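Two-component system response regulator (Bacteroides fragilis, PDB 2QR3) probably regulates transcription through DNA and ATP binding under the control of phosphorylation, the part described here being its N-terminal signal receiver domain. Local coordinates at residues 53-58 with 83-88; 6-11 with 28-33. All blocks are in the same frame, centred on the assembly; numbering follows the deposited sequence.

Interaction 1: 53-58 with 83-88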
loop_
_atom_site.group_PDB
_atom_site.type_symbol
_atom_site.label_atom_id
_atom_site.label_comp_id
_atom_site.label_asym_id
_atom_site.label_seq_id
_atom_site.Cartn_x
_atom_site.Cartn_y
_atom_site.Cartn_z
ATOM N N LEU A 53 1.032 0.239 1.626
ATOM C CA LEU A 53 1.595 1.147 2.636
ATOM C C LEU A 53 2.545 0.451 3.637
ATOM O O LEU A 53 2.137 -0.425 4.428
ATOM C CB LEU A 53 0.472 1.859 3.415
ATOM C CG LEU A 53 0.851 2.804 4.572
ATOM C CD1 LEU A 53 1.620 4.036 4.056
ATOM C CD2 LEU A 53 -0.449 3.213 5.308
ATOM N N ASP A 54 3.797 0.918 3.642
ATOM C CA ASP A 54 4.846 0.495 4.588
ATOM C C ASP A 54 4.375 0.713 6.033
ATOM O O ASP A 54 3.997 1.810 6.417
ATOM C CB ASP A 54 6.102 1.356 4.264
ATOM C CG ASP A 54 7.320 1.113 5.178
ATOM O OD1 ASP A 54 7.332 0.252 6.090
ATOM O OD2 ASP A 54 8.312 1.852 4.924
ATOM N N MET A 55 4.426 -0.356 6.826
ATOM C CA MET A 55 3.989 -0.350 8.217
ATOM C C MET A 55 4.805 0.689 8.992
ATOM O O MET A 55 4.337 1.247 9.997
ATOM C CB MET A 55 4.242 -1.755 8.766
ATOM C CG MET A 55 3.490 -2.261 9.973
ATOM S SD MET A 55 1.665 -2.401 9.903
ATOM C CE MET A 55 1.580 -0.888 10.853
ATOM N N ASN A 56 6.023 0.942 8.525
ATOM C CA ASN A 56 6.955 1.823 9.232
ATOM C C ASN A 56 7.157 3.147 8.517
ATOM O O ASN A 56 8.130 3.870 8.782
ATOM C CB ASN A 56 8.307 1.126 9.393
ATOM C CG ASN A 56 8.208 -0.187 10.140
ATOM O OD1 ASN A 56 8.705 -1.217 9.662
ATOM N ND2 ASN A 56 7.572 -0.173 11.299
ATOM N N PHE A 57 6.258 3.468 7.596
ATOM C CA PHE A 57 6.380 4.697 6.820
ATOM C C PHE A 57 6.668 5.891 7.741
ATOM O O PHE A 57 5.920 6.134 8.696
ATOM C CB PHE A 57 5.110 4.946 5.980
ATOM C CG PHE A 57 5.208 6.146 5.082
ATOM C CD1 PHE A 57 6.337 6.349 4.298
ATOM C CD2 PHE A 57 4.185 7.067 5.027
ATOM C CE1 PHE A 57 6.436 7.469 3.472
ATOM C CE2 PHE A 57 4.272 8.187 4.205
ATOM C CZ PHE A 57 5.395 8.382 3.434
ATOM N N THR A 58 7.735 6.633 7.434
ATOM C CA THR A 58 8.187 7.821 8.226
ATOM C C THR A 58 8.681 7.509 9.649
ATOM O O THR A 58 8.645 8.384 10.522
ATOM C CB THR A 58 7.134 8.998 8.297
ATOM O OG1 THR A 58 6.024 8.620 9.132
ATOM C CG2 THR A 58 6.639 9.395 6.910
ATOM N N VAL A 83 -6.480 0.070 1.331
ATOM C CA VAL A 83 -5.092 0.227 1.766
ATOM C C VAL A 83 -4.608 -1.113 2.267
ATOM O O VAL A 83 -5.250 -1.726 3.162
ATOM C CB VAL A 83 -4.970 1.270 2.907
ATOM C CG1 VAL A 83 -3.498 1.317 3.398
ATOM C CG2 VAL A 83 -5.401 2.660 2.424
ATOM N N VAL A 84 -3.514 -1.593 1.680
ATOM C CA VAL A 84 -2.917 -2.860 2.093
ATOM C C VAL A 84 -1.609 -2.512 2.831
ATOM O O VAL A 84 -0.789 -1.804 2.284
ATOM C CB VAL A 84 -2.618 -3.747 0.861
ATOM C CG1 VAL A 84 -1.872 -5.050 1.287
ATOM C CG2 VAL A 84 -3.938 -4.104 0.132
ATOM N N LEU A 85 -1.445 -2.994 4.060
ATOM C CA LEU A 85 -0.215 -2.737 4.843
ATOM C C LEU A 85 0.888 -3.710 4.422
ATOM O O LEU A 85 0.613 -4.884 4.148
ATOM C CB LEU A 85 -0.526 -2.891 6.345
ATOM C CG LEU A 85 -1.527 -1.834 6.842
ATOM C CD1 LEU A 85 -1.971 -2.215 8.239
ATOM C CD2 LEU A 85 -0.877 -0.410 6.829
ATOM N N PHE A 86 2.140 -3.222 4.386
ATOM C CA PHE A 86 3.292 -4.033 3.978
ATOM C C PHE A 86 4.129 -4.098 5.257
ATOM O O PHE A 86 4.676 -3.065 5.698
ATOM C CB PHE A 86 4.047 -3.299 2.862
ATOM C CG PHE A 86 4.824 -4.178 1.916
ATOM C CD1 PHE A 86 4.725 -5.563 1.923
ATOM C CD2 PHE A 86 5.619 -3.580 0.927
ATOM C CE1 PHE A 86 5.439 -6.364 1.007
ATOM C CE2 PHE A 86 6.327 -4.373 -0.003
ATOM C CZ PHE A 86 6.236 -5.758 0.038
ATOM N N THR A 87 4.222 -5.291 5.848
ATOM C CA THR A 87 4.717 -5.411 7.220
ATOM C C THR A 87 5.869 -6.414 7.370
ATOM O O THR A 87 5.806 -7.504 6.833
ATOM C CB THR A 87 3.561 -5.767 8.212
ATOM O OG1 THR A 87 4.068 -5.753 9.555
ATOM C CG2 THR A 87 3.018 -7.155 7.944
ATOM N N ALA A 88 6.919 -6.028 8.099
ATOM C CA ALA A 88 7.923 -6.994 8.538
ATOM C C ALA A 88 7.284 -7.998 9.503
ATOM O O ALA A 88 6.299 -7.676 10.179
ATOM C CB ALA A 88 9.082 -6.268 9.231
HETATM O O HOH W 1 7.109 -3.499 9.140
#
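Phe86 meets Leu53 through its CB, 3.8 Å from Leu53 O, while its ring, swung beside its own carbonyl carbon (chi1 -153°), leads away from 53-58 to lie inclined against the ring of Trp111. The other aromatic ring, that of Phe57, carries Thr58 CG2 over the centre of one face, 3.6 Å above the plane, and meets Trp70. The carboxylate of Asp54 is approached from above: Asn56 N donates to Asp54 OD1 at 2.8 Å from a position 61° out of its plane. This Asx turn is nested in a type I turn, Asp54 to Phe57, and fixes one oxygen of the predicted phosphorylation site, unmodified here; Asp54 OD2 accepts from Asp11 N.

Parallel strand pairing rests on three bonds. Leu53 N reaches Val84 O at 2.8 Å; Phe86 N reaches Leu53 O at 2.8 Å, coming in 46° above the carbonyl plane; Met55 N closes the series on Phe86 O at 2.9 Å. Beyond it a water bridges Asn56 OD1 and Ala88 N, carrying the link past the last direct bond.

Apolar contacts gather on the face that carries Leu53 and Leu85. The branches of these two leucines run side by side, CD2 to CD2 4.0 Å, with Val83 CG1 against Leu53. Met55, bent at two torsions, lays CG 3.6 Å from Thr87 OG1 and SD across Leu85 CD1. Thr87 OG1 itself donates to Ala88 O; Thr87 probably corresponds to the Ser/Thr of receiver domains, as in CheY.

Helix 67-77 packs against Leu53, Met55 and Val83 through Trp70, Leu68, Leu71 and Ile74, on the same face of the sheet as Leu53 and Leu85, whereas Phe86 reaches Val107 and Lys109 of strand 105-109, the next strand of the sheet.

Interaction 2: 6-11 with 28-33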
loop_
_atom_site.group_PDB
_atom_site.type_symbol
_atom_site.label_atom_id
_atom_site.label_comp_id
_atom_site.label_asym_id
_atom_site.label_seq_id
_atom_site.Cartn_x
_atom_site.Cartn_y
_atom_site.Cartn_z
ATOM N N ILE A 6 -1.811 2.010 -9.061
ATOM C CA ILE A 6 -1.476 1.629 -7.671
ATOM C C ILE A 6 -0.409 2.575 -7.156
ATOM O O ILE A 6 0.475 2.978 -7.912
ATOM C CB ILE A 6 -0.954 0.192 -7.574
ATOM C CG1 ILE A 6 -0.686 -0.191 -6.105
ATOM C CG2 ILE A 6 0.300 -0.048 -8.431
ATOM C CD1 ILE A 6 -0.508 -1.742 -5.908
ATOM N N ILE A 7 -0.504 2.953 -5.884
ATOM C CA ILE A 7 0.524 3.789 -5.249
ATOM C C ILE A 7 1.241 2.872 -4.223
ATOM O O ILE A 7 0.592 2.202 -3.412
ATOM C CB ILE A 7 -0.101 5.010 -4.544
ATOM C CG1 ILE A 7 -0.795 5.926 -5.573
ATOM C CG2 ILE A 7 0.933 5.815 -3.718
ATOM C CD1 ILE A 7 -1.701 6.881 -4.903
ATOM N N ILE A 8 2.568 2.854 -4.275
ATOM C CA ILE A 8 3.387 2.155 -3.278
ATOM C C ILE A 8 4.160 3.177 -2.446
ATOM O O ILE A 8 4.873 4.046 -3.003
ATOM C CB ILE A 8 4.337 1.138 -3.963
ATOM C CG1 ILE A 8 3.505 0.172 -4.834
ATOM C CG2 ILE A 8 5.076 0.317 -2.933
ATOM C CD1 ILE A 8 3.516 0.572 -6.210
ATOM N N VAL A 9 4.021 3.069 -1.130
ATOM C CA VAL A 9 4.552 4.046 -0.201
ATOM C C VAL A 9 5.519 3.265 0.683
ATOM O O VAL A 9 5.102 2.396 1.459
ATOM C CB VAL A 9 3.417 4.659 0.685
ATOM C CG1 VAL A 9 3.986 5.721 1.631
ATOM C CG2 VAL A 9 2.241 5.215 -0.185
ATOM N N ASP A 10 6.807 3.582 0.591
ATOM C CA ASP A 10 7.796 2.841 1.408
ATOM C C ASP A 10 9.052 3.702 1.567
ATOM O O ASP A 10 9.421 4.441 0.644
ATOM C CB ASP A 10 8.130 1.498 0.736
ATOM C CG ASP A 10 8.698 0.457 1.722
ATOM O OD1 ASP A 10 9.828 0.655 2.240
ATOM O OD2 ASP A 10 8.017 -0.569 2.002
ATOM N N ASP A 11 9.671 3.605 2.744
ATOM C CA ASP A 11 10.908 4.320 3.087
ATOM C C ASP A 11 12.115 3.712 2.380
ATOM O O ASP A 11 13.154 4.374 2.248
ATOM C CB ASP A 11 11.158 4.220 4.593
ATOM C CG ASP A 11 10.329 5.212 5.402
ATOM O OD1 ASP A 11 9.799 6.179 4.810
ATOM O OD2 ASP A 11 10.243 5.016 6.640
ATOM N N SER A 28 -1.972 -0.413 -14.735
ATOM C CA SER A 28 -1.739 0.573 -15.805
ATOM C C SER A 28 -0.634 1.552 -15.444
ATOM O O SER A 28 0.114 1.998 -16.319
ATOM C CB SER A 28 -3.022 1.354 -16.113
ATOM O OG SER A 28 -3.982 0.461 -16.648
ATOM N N LYS A 29 -0.543 1.888 -14.151
ATOM C CA LYS A 29 0.473 2.814 -13.671
ATOM C C LYS A 29 0.886 2.378 -12.268
ATOM O O LYS A 29 0.026 2.065 -11.438
ATOM C CB LYS A 29 -0.133 4.206 -13.593
ATOM C CG LYS A 29 0.834 5.359 -13.448
ATOM C CD LYS A 29 0.013 6.637 -13.642
ATOM C CE LYS A 29 0.875 7.870 -13.781
ATOM N NZ LYS A 29 0.019 9.082 -14.061
ATOM N N VAL A 30 2.192 2.371 -12.021
ATOM C CA VAL A 30 2.712 2.077 -10.701
ATOM C C VAL A 30 3.446 3.330 -10.240
ATOM O O VAL A 30 4.470 3.696 -10.824
ATOM C CB VAL A 30 3.658 0.873 -10.727
ATOM C CG1 VAL A 30 4.219 0.641 -9.346
ATOM C CG2 VAL A 30 2.927 -0.401 -11.201
ATOM N N ILE A 31 2.925 3.971 -9.201
ATOM C CA ILE A 31 3.546 5.153 -8.627
ATOM C C ILE A 31 4.231 4.756 -7.319
ATOM O O ILE A 31 3.595 4.170 -6.441
ATOM C CB ILE A 31 2.504 6.244 -8.372
ATOM C CG1 ILE A 31 1.911 6.690 -9.710
ATOM C CG2 ILE A 31 3.146 7.403 -7.618
ATOM C CD1 ILE A 31 0.751 7.661 -9.605
ATOM N N THR A 32 5.518 5.060 -7.197
ATOM C CA THR A 32 6.249 4.763 -5.959
ATOM C C THR A 32 6.680 6.072 -5.337
ATOM O O THR A 32 7.070 7.017 -6.059
ATOM C CB THR A 32 7.504 3.891 -6.232
ATOM O OG1 THR A 32 8.363 4.566 -7.173
ATOM C CG2 THR A 32 7.087 2.522 -6.798
ATOM N N LEU A 33 6.621 6.154 -4.016
ATOM C CA LEU A 33 7.038 7.398 -3.328
ATOM C C LEU A 33 7.443 7.139 -1.885
ATOM O O LEU A 33 7.126 6.092 -1.348
ATOM C CB LEU A 33 5.915 8.436 -3.380
ATOM C CG LEU A 33 4.552 8.029 -2.836
ATOM C CD1 LEU A 33 4.463 8.373 -1.334
ATOM C CD2 LEU A 33 3.481 8.803 -3.603
#
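Ile6 and Ile8 exchange backbone bonds with Lys29, Ile31 and Leu33 in parallel register. Ile6 N donates to Lys29 O, Ile31 N to Ile6 O, and Leu33 N to Ile8 O; the shortest bond of the series runs from Ile8 N to Ile31 O, 2.7 Å. The longest, Asp10 N to Leu33 O at 3.2 Å, ends it. All five approach their acceptors nearly head-on, and the axes of segments 6-9 and 29-33 approach to 4.7 Å with a signed crossing angle of -21°, a modest twist. CA-H...O contacts supplement them, as from Ile7 CA to Ile31 O.

The apolar contacts divide between two faces. On one, Leu33 has CG wedged between its own N and carbonyl carbon (chi1 55°), which brings CD1 equally near both methyls of Val9 and CD2 to 3.9 Å from Ile7 CG2; helix 36-45 covers this side. On the other, Ile6 CG2 lies alongside Val30 CG2 at 3.8 Å, while Ile8 CD1 crosses toward Val30 CG1 so tightly that its exact placement is doubtful.

The charged groups find partners outside the two strands: Lys29 NZ forms a salt bridge with Glu46, and buried Asp10, through OD2, one with Lys109.

Strand 5-9, helix 13-23 and strand 29-33 thus form a beta-alpha-beta crossover of the CheY-like receiver fold, whose first strand leads into the Asp10-Asp11 pair, consistent with the acidic pocket that binds magnesium in relatives.

Along the chain interaction 2 is complete before the first residue of interaction 1, and their centres lie about 12 Å apart within one five-stranded parallel sheet of order 29-33, 5-9, 48-54, 83-88, 105-109. They therefore join its first and third pairs of adjacent strands, with 5-9 and 48-54 forming the seam between them. That seam is direct: Asp54 N lies 2.9 Å from Val9 O, a probable hydrogen bond. Beyond the strand ends, the loop with Asp10 and Asp11 approaches Asp54 and the turn after it, and Lys109, salt-bridged to Asp10, lies beside the acidic pair. In receiver domains the C-terminal ends of parallel strands form the phosphorylation pocket, which agrees with Asp54 as the predicted phosphoacceptor.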